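Side-chain contacts in flagellar regulatory protein C (Vibrio cholerae, PDB 4QHS), which probably uses ATP hydrolysis by a heptameric AAA+ ring to activate sigma-54-dependent transcription of flagellar genes: residues Asn158-Leu161 against Lys162-Val165; Asp194-Pro197 against Leu198-Leu202; Thr223-Asn227 against Tyr228-Gly232. All coordinates share one frame; numbering follows the deposited sequence.

Interaction 1. Residues Asn158-Leu161 against Lys162-Val165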
loop_
_atom_site.group_PDB
_atom_site.type_symbol
_atom_site.label_atom_id
_atom_site.label_comp_id
_atom_site.label_asym_id
_atom_site.label_seq_id
_atom_site.Cartn_x
_atom_site.Cartn_y
_atom_site.Cartn_z
ATOM N N ASN A 158 8.000 13.448 -31.397
ATOM C CA ASN A 158 8.070 14.864 -31.220
ATOM C C ASN A 158 9.091 15.252 -30.173
ATOM O O ASN A 158 9.136 16.358 -29.728
ATOM C CB ASN A 158 6.704 15.453 -30.961
ATOM C CG ASN A 158 6.193 15.169 -29.596
ATOM O OD1 ASN A 158 6.868 14.644 -28.765
ATOM N ND2 ASN A 158 4.986 15.529 -29.368
ATOM N N ARG A 159 9.947 14.326 -29.812
ATOM C CA ARG A 159 10.963 14.616 -28.850
ATOM C C ARG A 159 12.321 14.119 -29.268
ATOM O O ARG A 159 12.425 13.281 -30.129
ATOM C CB ARG A 159 10.578 14.064 -27.493
ATOM C CG ARG A 159 10.450 12.599 -27.456
ATOM C CD ARG A 159 9.801 12.134 -26.205
ATOM N NE ARG A 159 10.255 12.885 -25.069
ATOM C CZ ARG A 159 9.652 12.900 -23.900
ATOM N NH1 ARG A 159 8.551 12.186 -23.715
ATOM N NH2 ARG A 159 10.146 13.644 -22.934
ATOM N N ASP A 160 13.352 14.676 -28.652
ATOM C CA ASP A 160 14.737 14.317 -28.891
ATOM C C ASP A 160 14.953 12.960 -28.326
ATOM O O ASP A 160 14.935 12.802 -27.144
ATOM C CB ASP A 160 15.644 15.326 -28.191
ATOM C CG ASP A 160 17.120 15.030 -28.347
ATOM O OD1 ASP A 160 17.489 13.953 -28.777
ATOM O OD2 ASP A 160 17.932 15.892 -28.021
ATOM N N LEU A 161 15.150 11.979 -29.188
ATOM C CA LEU A 161 15.203 10.592 -28.771
ATOM C C LEU A 161 16.541 10.198 -28.212
ATOM O O LEU A 161 16.632 9.365 -27.368
ATOM C CB LEU A 161 14.842 9.662 -29.922
ATOM C CG LEU A 161 13.396 9.393 -30.299
ATOM C CD1 LEU A 161 13.364 8.387 -31.399
ATOM C CD2 LEU A 161 12.595 8.908 -29.157
ATOM N N LYS A 162 17.589 10.798 -28.711
ATOM C CA LYS A 162 18.919 10.591 -28.137
ATOM C C LYS A 162 18.937 10.973 -26.643
ATOM O O LYS A 162 19.489 10.246 -25.812
ATOM C CB LYS A 162 19.954 11.387 -28.929
ATOM C CG LYS A 162 21.369 11.387 -28.368
ATOM C CD LYS A 162 22.316 12.123 -29.324
ATOM C CE LYS A 162 23.696 12.376 -28.715
ATOM N NZ LYS A 162 24.494 11.124 -28.547
ATOM N N GLN A 163 18.307 12.090 -26.289
ATOM C CA GLN A 163 18.299 12.494 -24.888
ATOM C C GLN A 163 17.378 11.579 -24.073
ATOM O O GLN A 163 17.681 11.246 -22.925
ATOM C CB GLN A 163 17.922 13.976 -24.756
ATOM C CG GLN A 163 19.093 14.870 -25.234
ATOM C CD GLN A 163 18.953 16.360 -24.927
ATOM O OE1 GLN A 163 19.693 16.910 -24.099
ATOM N NE2 GLN A 163 18.040 17.027 -25.630
ATOM N N TYR A 164 16.289 11.137 -24.698
ATOM C CA TYR A 164 15.359 10.193 -24.096
ATOM C C TYR A 164 16.067 8.864 -23.773
ATOM O O TYR A 164 15.806 8.233 -22.744
ATOM C CB TYR A 164 14.157 9.971 -25.032
ATOM C CG TYR A 164 12.839 9.793 -24.310
ATOM C CD1 TYR A 164 12.491 10.614 -23.244
ATOM C CD2 TYR A 164 11.936 8.807 -24.697
ATOM C CE1 TYR A 164 11.283 10.449 -22.573
ATOM C CE2 TYR A 164 10.728 8.640 -24.043
ATOM C CZ TYR A 164 10.403 9.459 -22.980
ATOM O OH TYR A 164 9.198 9.282 -22.325
ATOM N N VAL A 165 16.971 8.450 -24.653
ATOM C CA VAL A 165 17.880 7.347 -24.356
ATOM C C VAL A 165 18.723 7.651 -23.119
ATOM O O VAL A 165 18.826 6.832 -22.205
ATOM C CB VAL A 165 18.830 7.065 -25.531
ATOM C CG1 VAL A 165 19.954 6.120 -25.115
ATOM C CG2 VAL A 165 18.057 6.527 -26.715
#
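Arg159 lays its guanidinium flat over one face of the Tyr164 ring, with the two group centres 3.8 Å apart and their planes inclined by 22°. The overlap is offset: Tyr164 CE1 stands over the middle of the guanidinium, 3.2 Å from Arg159 CZ, while Arg159 NE lies above the ring toward its rim. Behind the charged end, Arg159 CD makes a CH-pi contact almost exactly on the ring normal, 4.0 Å from the ring centroid. A bend at chi3 (-40°) folds the long chain so that both its methylene and its flat end follow the same aromatic face. Arginine suits this place because its apolar stem and planar cation can share one ring; a long, weak ion pair with Glu120 draws on the same charge.

Asp160 occupies the N-cap of the helix that follows. Asp160 OD1 accepts from Gln163 N at 3.2 Å, the donor standing well above the carboxylate plane, and a weaker bond joins Asp160 OD2 to Gln163 NE2. A short, negatively charged side chain is apt here, since the first turn of a helix presents N-H groups without helical acceptors, and the helix end probably adds a partial positive charge. Leu161 is buried and points away from residues 162-165, and its backbone O takes up Val165 N at 2.9 Å.

The segment leaves strand 152-157, which lies between strands 112-116 and 41-44 of the parallel sheet, and enters helix 161-166. Leu161, Lys162 and Val165 lean on Tyr175 of helix 172-178, while the Tyr164 ring also meets His169.

Interaction 2. Residues Asp194-Pro197 against Leu198-Leu202; sequences DIEP and LANHL
Asn200 reaches back one helical turn to Glu196. Its CB lies 3.8 Å from Glu196 O and its CG at much the same distance, so the base of the side chain runs past this carbonyl oxygen. At the tip, Asn200 ND2 comes to 3.2 Å from Glu196 O and makes a weak, bent hydrogen bond (N-H...O 133°); the same nitrogen rests 3.7 Å from Glu196 CG. The amide is put there by a first torsion of -82°, which sets CG beside the backbone N and so close to the oxygen that this N already uses. Glu196, extended, runs side by side with Asn200 and points the same way, its carboxylate carried beyond the amide. Asn200 also touches Pro215, outside the helix.

The backbone beneath is an ordinary alpha-helix. Asn200 N binds Glu196 O at 3.2 Å in a nearly straight line, and Ala199 N binds Ile195 O at 2.7 Å. Pro197 fits near the start of the helix, where its missing N-H costs no bond within the helix, and its O still receives a weak bond from His201 N. Ile195 packs on Leu226 and Leu198 on Val234, while Asp194 is held by Ser24, Ala20 N and a salt bridge to Arg191.

Glu196 O thus serves two N-H groups of one residue, a nearly straight backbone donor and a bent, weak amide donor. The neutral amide can lie beside the glutamate stem without bringing in a second charge.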
loop_
_atom_site.group_PDB
_atom_site.type_symbol
_atom_site.label_atom_id
_atom_site.label_comp_id
_atom_site.label_asym_id
_atom_site.label_seq_id
_atom_site.Cartn_x
_atom_site.Cartn_y
_atom_site.Cartn_z
ATOM N N ASP A 194 5.907 28.288 -46.331
ATOM C CA ASP A 194 5.033 27.154 -46.556
ATOM C C ASP A 194 3.613 27.510 -46.205
ATOM O O ASP A 194 2.681 26.922 -46.686
ATOM C CB ASP A 194 5.488 25.964 -45.724
ATOM C CG ASP A 194 6.614 25.209 -46.353
ATOM O OD1 ASP A 194 6.845 25.372 -47.549
ATOM O OD2 ASP A 194 7.283 24.447 -45.654
ATOM N N ILE A 195 3.487 28.512 -45.362
ATOM C CA ILE A 195 2.234 28.951 -44.792
ATOM C C ILE A 195 1.133 29.287 -45.789
ATOM O O ILE A 195 0.089 28.682 -45.782
ATOM C CB ILE A 195 2.500 30.114 -43.878
ATOM C CG1 ILE A 195 3.172 29.617 -42.622
ATOM C CG2 ILE A 195 1.262 30.779 -43.491
ATOM C CD1 ILE A 195 3.884 30.656 -41.895
ATOM N N GLU A 196 1.370 30.236 -46.665
ATOM C CA GLU A 196 0.382 30.553 -47.656
ATOM C C GLU A 196 0.002 29.377 -48.524
ATOM O O GLU A 196 -1.140 29.173 -48.795
ATOM C CB GLU A 196 0.790 31.759 -48.486
ATOM C CG GLU A 196 -0.033 31.949 -49.729
ATOM C CD GLU A 196 0.152 33.299 -50.353
ATOM O OE1 GLU A 196 1.092 33.995 -49.974
ATOM O OE2 GLU A 196 -0.647 33.674 -51.219
ATOM N N PRO A 197 0.956 28.591 -48.968
ATOM C CA PRO A 197 0.617 27.443 -49.798
ATOM C C PRO A 197 -0.198 26.421 -49.027
ATOM O O PRO A 197 -1.084 25.798 -49.572
ATOM C CB PRO A 197 1.970 26.863 -50.147
ATOM C CG PRO A 197 2.914 27.912 -49.946
ATOM C CD PRO A 197 2.351 28.996 -49.142
ATOM N N LEU A 198 0.116 26.252 -47.756
ATOM C CA LEU A 198 -0.632 25.350 -46.903
ATOM C C LEU A 198 -2.022 25.894 -46.634
ATOM O O LEU A 198 -2.992 25.197 -46.753
ATOM C CB LEU A 198 0.120 25.109 -45.597
ATOM C CG LEU A 198 -0.310 23.921 -44.761
ATOM C CD1 LEU A 198 -0.386 22.682 -45.561
ATOM C CD2 LEU A 198 0.635 23.752 -43.640
ATOM N N ALA A 199 -2.089 27.160 -46.291
ATOM C CA ALA A 199 -3.351 27.812 -46.021
ATOM C C ALA A 199 -4.370 27.597 -47.114
ATOM O O ALA A 199 -5.449 27.140 -46.870
ATOM C CB ALA A 199 -3.121 29.261 -45.812
ATOM N N ASN A 200 -4.013 27.937 -48.334
ATOM C CA ASN A 200 -4.928 27.793 -49.430
ATOM C C ASN A 200 -5.373 26.367 -49.581
ATOM O O ASN A 200 -6.507 26.094 -49.865
ATOM C CB ASN A 200 -4.292 28.307 -50.714
ATOM C CG ASN A 200 -4.385 29.793 -50.848
ATOM O OD1 ASN A 200 -5.450 30.339 -50.972
ATOM N ND2 ASN A 200 -3.266 30.450 -50.840
ATOM N N HIS A 201 -4.462 25.445 -49.387
ATOM C CA HIS A 201 -4.806 24.051 -49.523
ATOM C C HIS A 201 -5.925 23.692 -48.576
ATOM O O HIS A 201 -6.845 22.976 -48.917
ATOM C CB HIS A 201 -3.595 23.177 -49.251
ATOM C CG HIS A 201 -3.763 21.770 -49.709
ATOM N ND1 HIS A 201 -4.288 20.787 -48.907
ATOM C CD2 HIS A 201 -3.495 21.183 -50.894
ATOM C CE1 HIS A 201 -4.333 19.655 -49.576
ATOM N NE2 HIS A 201 -3.851 19.867 -50.783
ATOM N N LEU A 202 -5.826 24.210 -47.370
ATOM C CA LEU A 202 -6.822 23.978 -46.356
ATOM C C LEU A 202 -8.132 24.526 -46.821
ATOM O O LEU A 202 -9.158 23.894 -46.708
ATOM C CB LEU A 202 -6.415 24.653 -45.077
ATOM C CG LEU A 202 -5.305 23.921 -44.378
ATOM C CD1 LEU A 202 -4.716 24.774 -43.337
ATOM C CD2 LEU A 202 -5.874 22.707 -43.790
#

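Interaction 3. Residues Thr223-Asn227 against Tyr228-Gly232; sequences TKLLN and YPWPG
The sequence Tyr-Pro-Trp-Pro-Gly, which leads into the sensor II helix in sigma-54 activators, here follows the end of helix 219-226, and its tryptophan turns back to that end. Trp230 NE1 donates to Leu225 O, 3.0 Å away; the bond runs nearly along the C=O axis, with the oxygen close to the indole plane. Farther along the same ring edge, Trp230 CZ2 packs at 3.6 Å from Leu225 CD1. One residue thus offers the indole both an acceptor and a methyl. Tryptophan is apt because its wide apolar ring carries a single N-H, here spent on a carbonyl at the helix end. Left-handed backbone angles at Trp230 (phi 51°, psi 58°) accompany the turn that brings the indole edge to the helix end. The edge of the Tyr228 ring points onto the indole face, Tyr228 CD2 standing 3.2 Å above the middle of the Trp230 plane, and Tyr228 OH is hydrogen-bonded to Glu236.

Asn227 closes the helix. Its backbone N and its ND2 both bind Thr223 O, at 3.0 Å and 3.1 Å, arriving from opposite faces of the carbonyl plane; the short amide can thus double the last helical bond.

Glu236 also takes Gly232 N, and Trp230 packs against Leu237. Such a proline-flanked tryptophan, wedged between helices, belongs to the lid domain of the AAA+ sigma-54 activators.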
loop_
_atom_site.group_PDB
_atom_site.type_symbol
_atom_site.label_atom_id
_atom_site.label_comp_id
_atom_site.label_asym_id
_atom_site.label_seq_id
_atom_site.Cartn_x
_atom_site.Cartn_y
_atom_site.Cartn_z
ATOM N N THR A 223 -0.442 38.488 -44.839
ATOM C CA THR A 223 0.653 39.055 -44.121
ATOM C C THR A 223 0.428 38.772 -42.653
ATOM O O THR A 223 1.332 38.465 -41.919
ATOM C CB THR A 223 0.720 40.567 -44.409
ATOM O OG1 THR A 223 1.123 40.767 -45.755
ATOM C CG2 THR A 223 1.686 41.246 -43.515
ATOM N N LYS A 224 -0.822 38.883 -42.250
ATOM C CA LYS A 224 -1.219 38.630 -40.887
ATOM C C LYS A 224 -0.934 37.201 -40.547
ATOM O O LYS A 224 -0.416 36.901 -39.512
ATOM C CB LYS A 224 -2.690 38.882 -40.754
ATOM C CG LYS A 224 -3.221 38.723 -39.394
ATOM C CD LYS A 224 -4.124 39.855 -39.121
ATOM C CE LYS A 224 -5.278 39.447 -38.306
ATOM N NZ LYS A 224 -6.400 40.350 -38.530
ATOM N N LEU A 225 -1.274 36.319 -41.457
ATOM C CA LEU A 225 -0.934 34.901 -41.298
ATOM C C LEU A 225 0.595 34.671 -41.277
ATOM O O LEU A 225 1.089 33.854 -40.497
ATOM C CB LEU A 225 -1.567 34.058 -42.419
ATOM C CG LEU A 225 -2.963 33.407 -42.335
ATOM C CD1 LEU A 225 -3.400 33.056 -40.904
ATOM C CD2 LEU A 225 -4.029 34.198 -43.035
ATOM N N LEU A 226 1.340 35.371 -42.114
ATOM C CA LEU A 226 2.763 35.135 -42.212
ATOM C C LEU A 226 3.535 35.615 -41.024
ATOM O O LEU A 226 4.575 35.121 -40.748
ATOM C CB LEU A 226 3.328 35.790 -43.442
ATOM C CG LEU A 226 2.917 35.163 -44.754
ATOM C CD1 LEU A 226 3.574 35.872 -45.864
ATOM C CD2 LEU A 226 3.320 33.743 -44.781
ATOM N N ASN A 227 3.023 36.596 -40.323
ATOM C CA ASN A 227 3.780 37.217 -39.270
ATOM C C ASN A 227 3.418 36.712 -37.900
ATOM O O ASN A 227 3.659 37.372 -36.924
ATOM C CB ASN A 227 3.587 38.735 -39.295
ATOM C CG ASN A 227 4.554 39.446 -40.239
ATOM O OD1 ASN A 227 5.670 39.772 -39.872
ATOM N ND2 ASN A 227 4.110 39.697 -41.446
ATOM N N TYR A 228 2.818 35.549 -37.818
ATOM C CA TYR A 228 2.441 35.024 -36.543
ATOM C C TYR A 228 3.343 33.860 -36.317
ATOM O O TYR A 228 3.567 33.093 -37.222
ATOM C CB TYR A 228 1.000 34.579 -36.598
ATOM C CG TYR A 228 0.504 33.914 -35.358
ATOM C CD1 TYR A 228 0.481 34.576 -34.175
ATOM C CD2 TYR A 228 0.043 32.628 -35.386
ATOM C CE1 TYR A 228 0.029 33.983 -33.053
ATOM C CE2 TYR A 228 -0.414 32.029 -34.262
ATOM C CZ TYR A 228 -0.420 32.710 -33.096
ATOM O OH TYR A 228 -0.870 32.135 -31.973
ATOM N N PRO A 229 3.883 33.733 -35.121
ATOM C CA PRO A 229 4.877 32.697 -34.847
ATOM C C PRO A 229 4.372 31.261 -34.831
ATOM O O PRO A 229 5.172 30.365 -34.777
ATOM C CB PRO A 229 5.421 33.094 -33.491
ATOM C CG PRO A 229 4.491 33.985 -32.959
ATOM C CD PRO A 229 3.808 34.690 -34.027
ATOM N N TRP A 230 3.073 31.052 -34.899
ATOM C CA TRP A 230 2.483 29.720 -34.946
ATOM C C TRP A 230 2.926 28.729 -33.889
ATOM O O TRP A 230 3.390 27.676 -34.190
ATOM C CB TRP A 230 2.598 29.122 -36.324
ATOM C CG TRP A 230 1.882 29.926 -37.265
ATOM C CD1 TRP A 230 2.405 30.746 -38.175
ATOM C CD2 TRP A 230 0.476 30.050 -37.373
ATOM N NE1 TRP A 230 1.433 31.370 -38.859
ATOM C CE2 TRP A 230 0.226 30.960 -38.387
ATOM C CE3 TRP A 230 -0.594 29.475 -36.711
ATOM C CZ2 TRP A 230 -1.033 31.305 -38.763
ATOM C CZ3 TRP A 230 -1.827 29.817 -37.071
ATOM C CH2 TRP A 230 -2.055 30.719 -38.095
ATOM N N PRO A 231 2.730 29.075 -32.639
ATOM C CA PRO A 231 3.036 28.177 -31.543
ATOM C C PRO A 231 2.440 26.794 -31.712
ATOM O O PRO A 231 3.046 25.848 -31.293
ATOM C CB PRO A 231 2.410 28.874 -30.348
ATOM C CG PRO A 231 1.698 30.021 -30.870
ATOM C CD PRO A 231 2.245 30.359 -32.159
ATOM N N GLY A 232 1.286 26.681 -32.330
ATOM C CA GLY A 232 0.676 25.392 -32.522
ATOM C C GLY A 232 0.835 24.804 -33.893
ATOM O O GLY A 232 0.143 23.889 -34.254
#

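In the fold
Interactions 2 and 3 are neighbours within the AAA+ lid domain, their centres about 12 Å apart. Ile195 joins them: its CB packs 3.8 Å from Leu226 CD2, and its CD1 lies 4.0 Å from Trp230 NE1, so helix 195-208 packs on helix 219-226 and the loop after it. Interaction 1 belongs to the Sigma-54 interaction domain, with its centre about 30 Å from that of interaction 2 and 27 Å from that of interaction 3; its nearest atoms stay about 11 Å from interaction 3. It probably adjoins the nucleotide site, empty in this structure: Asn158 bonds Ser47 of the P-loop and touches Glu117 of the Walker B motif, a position consistent with sensor I.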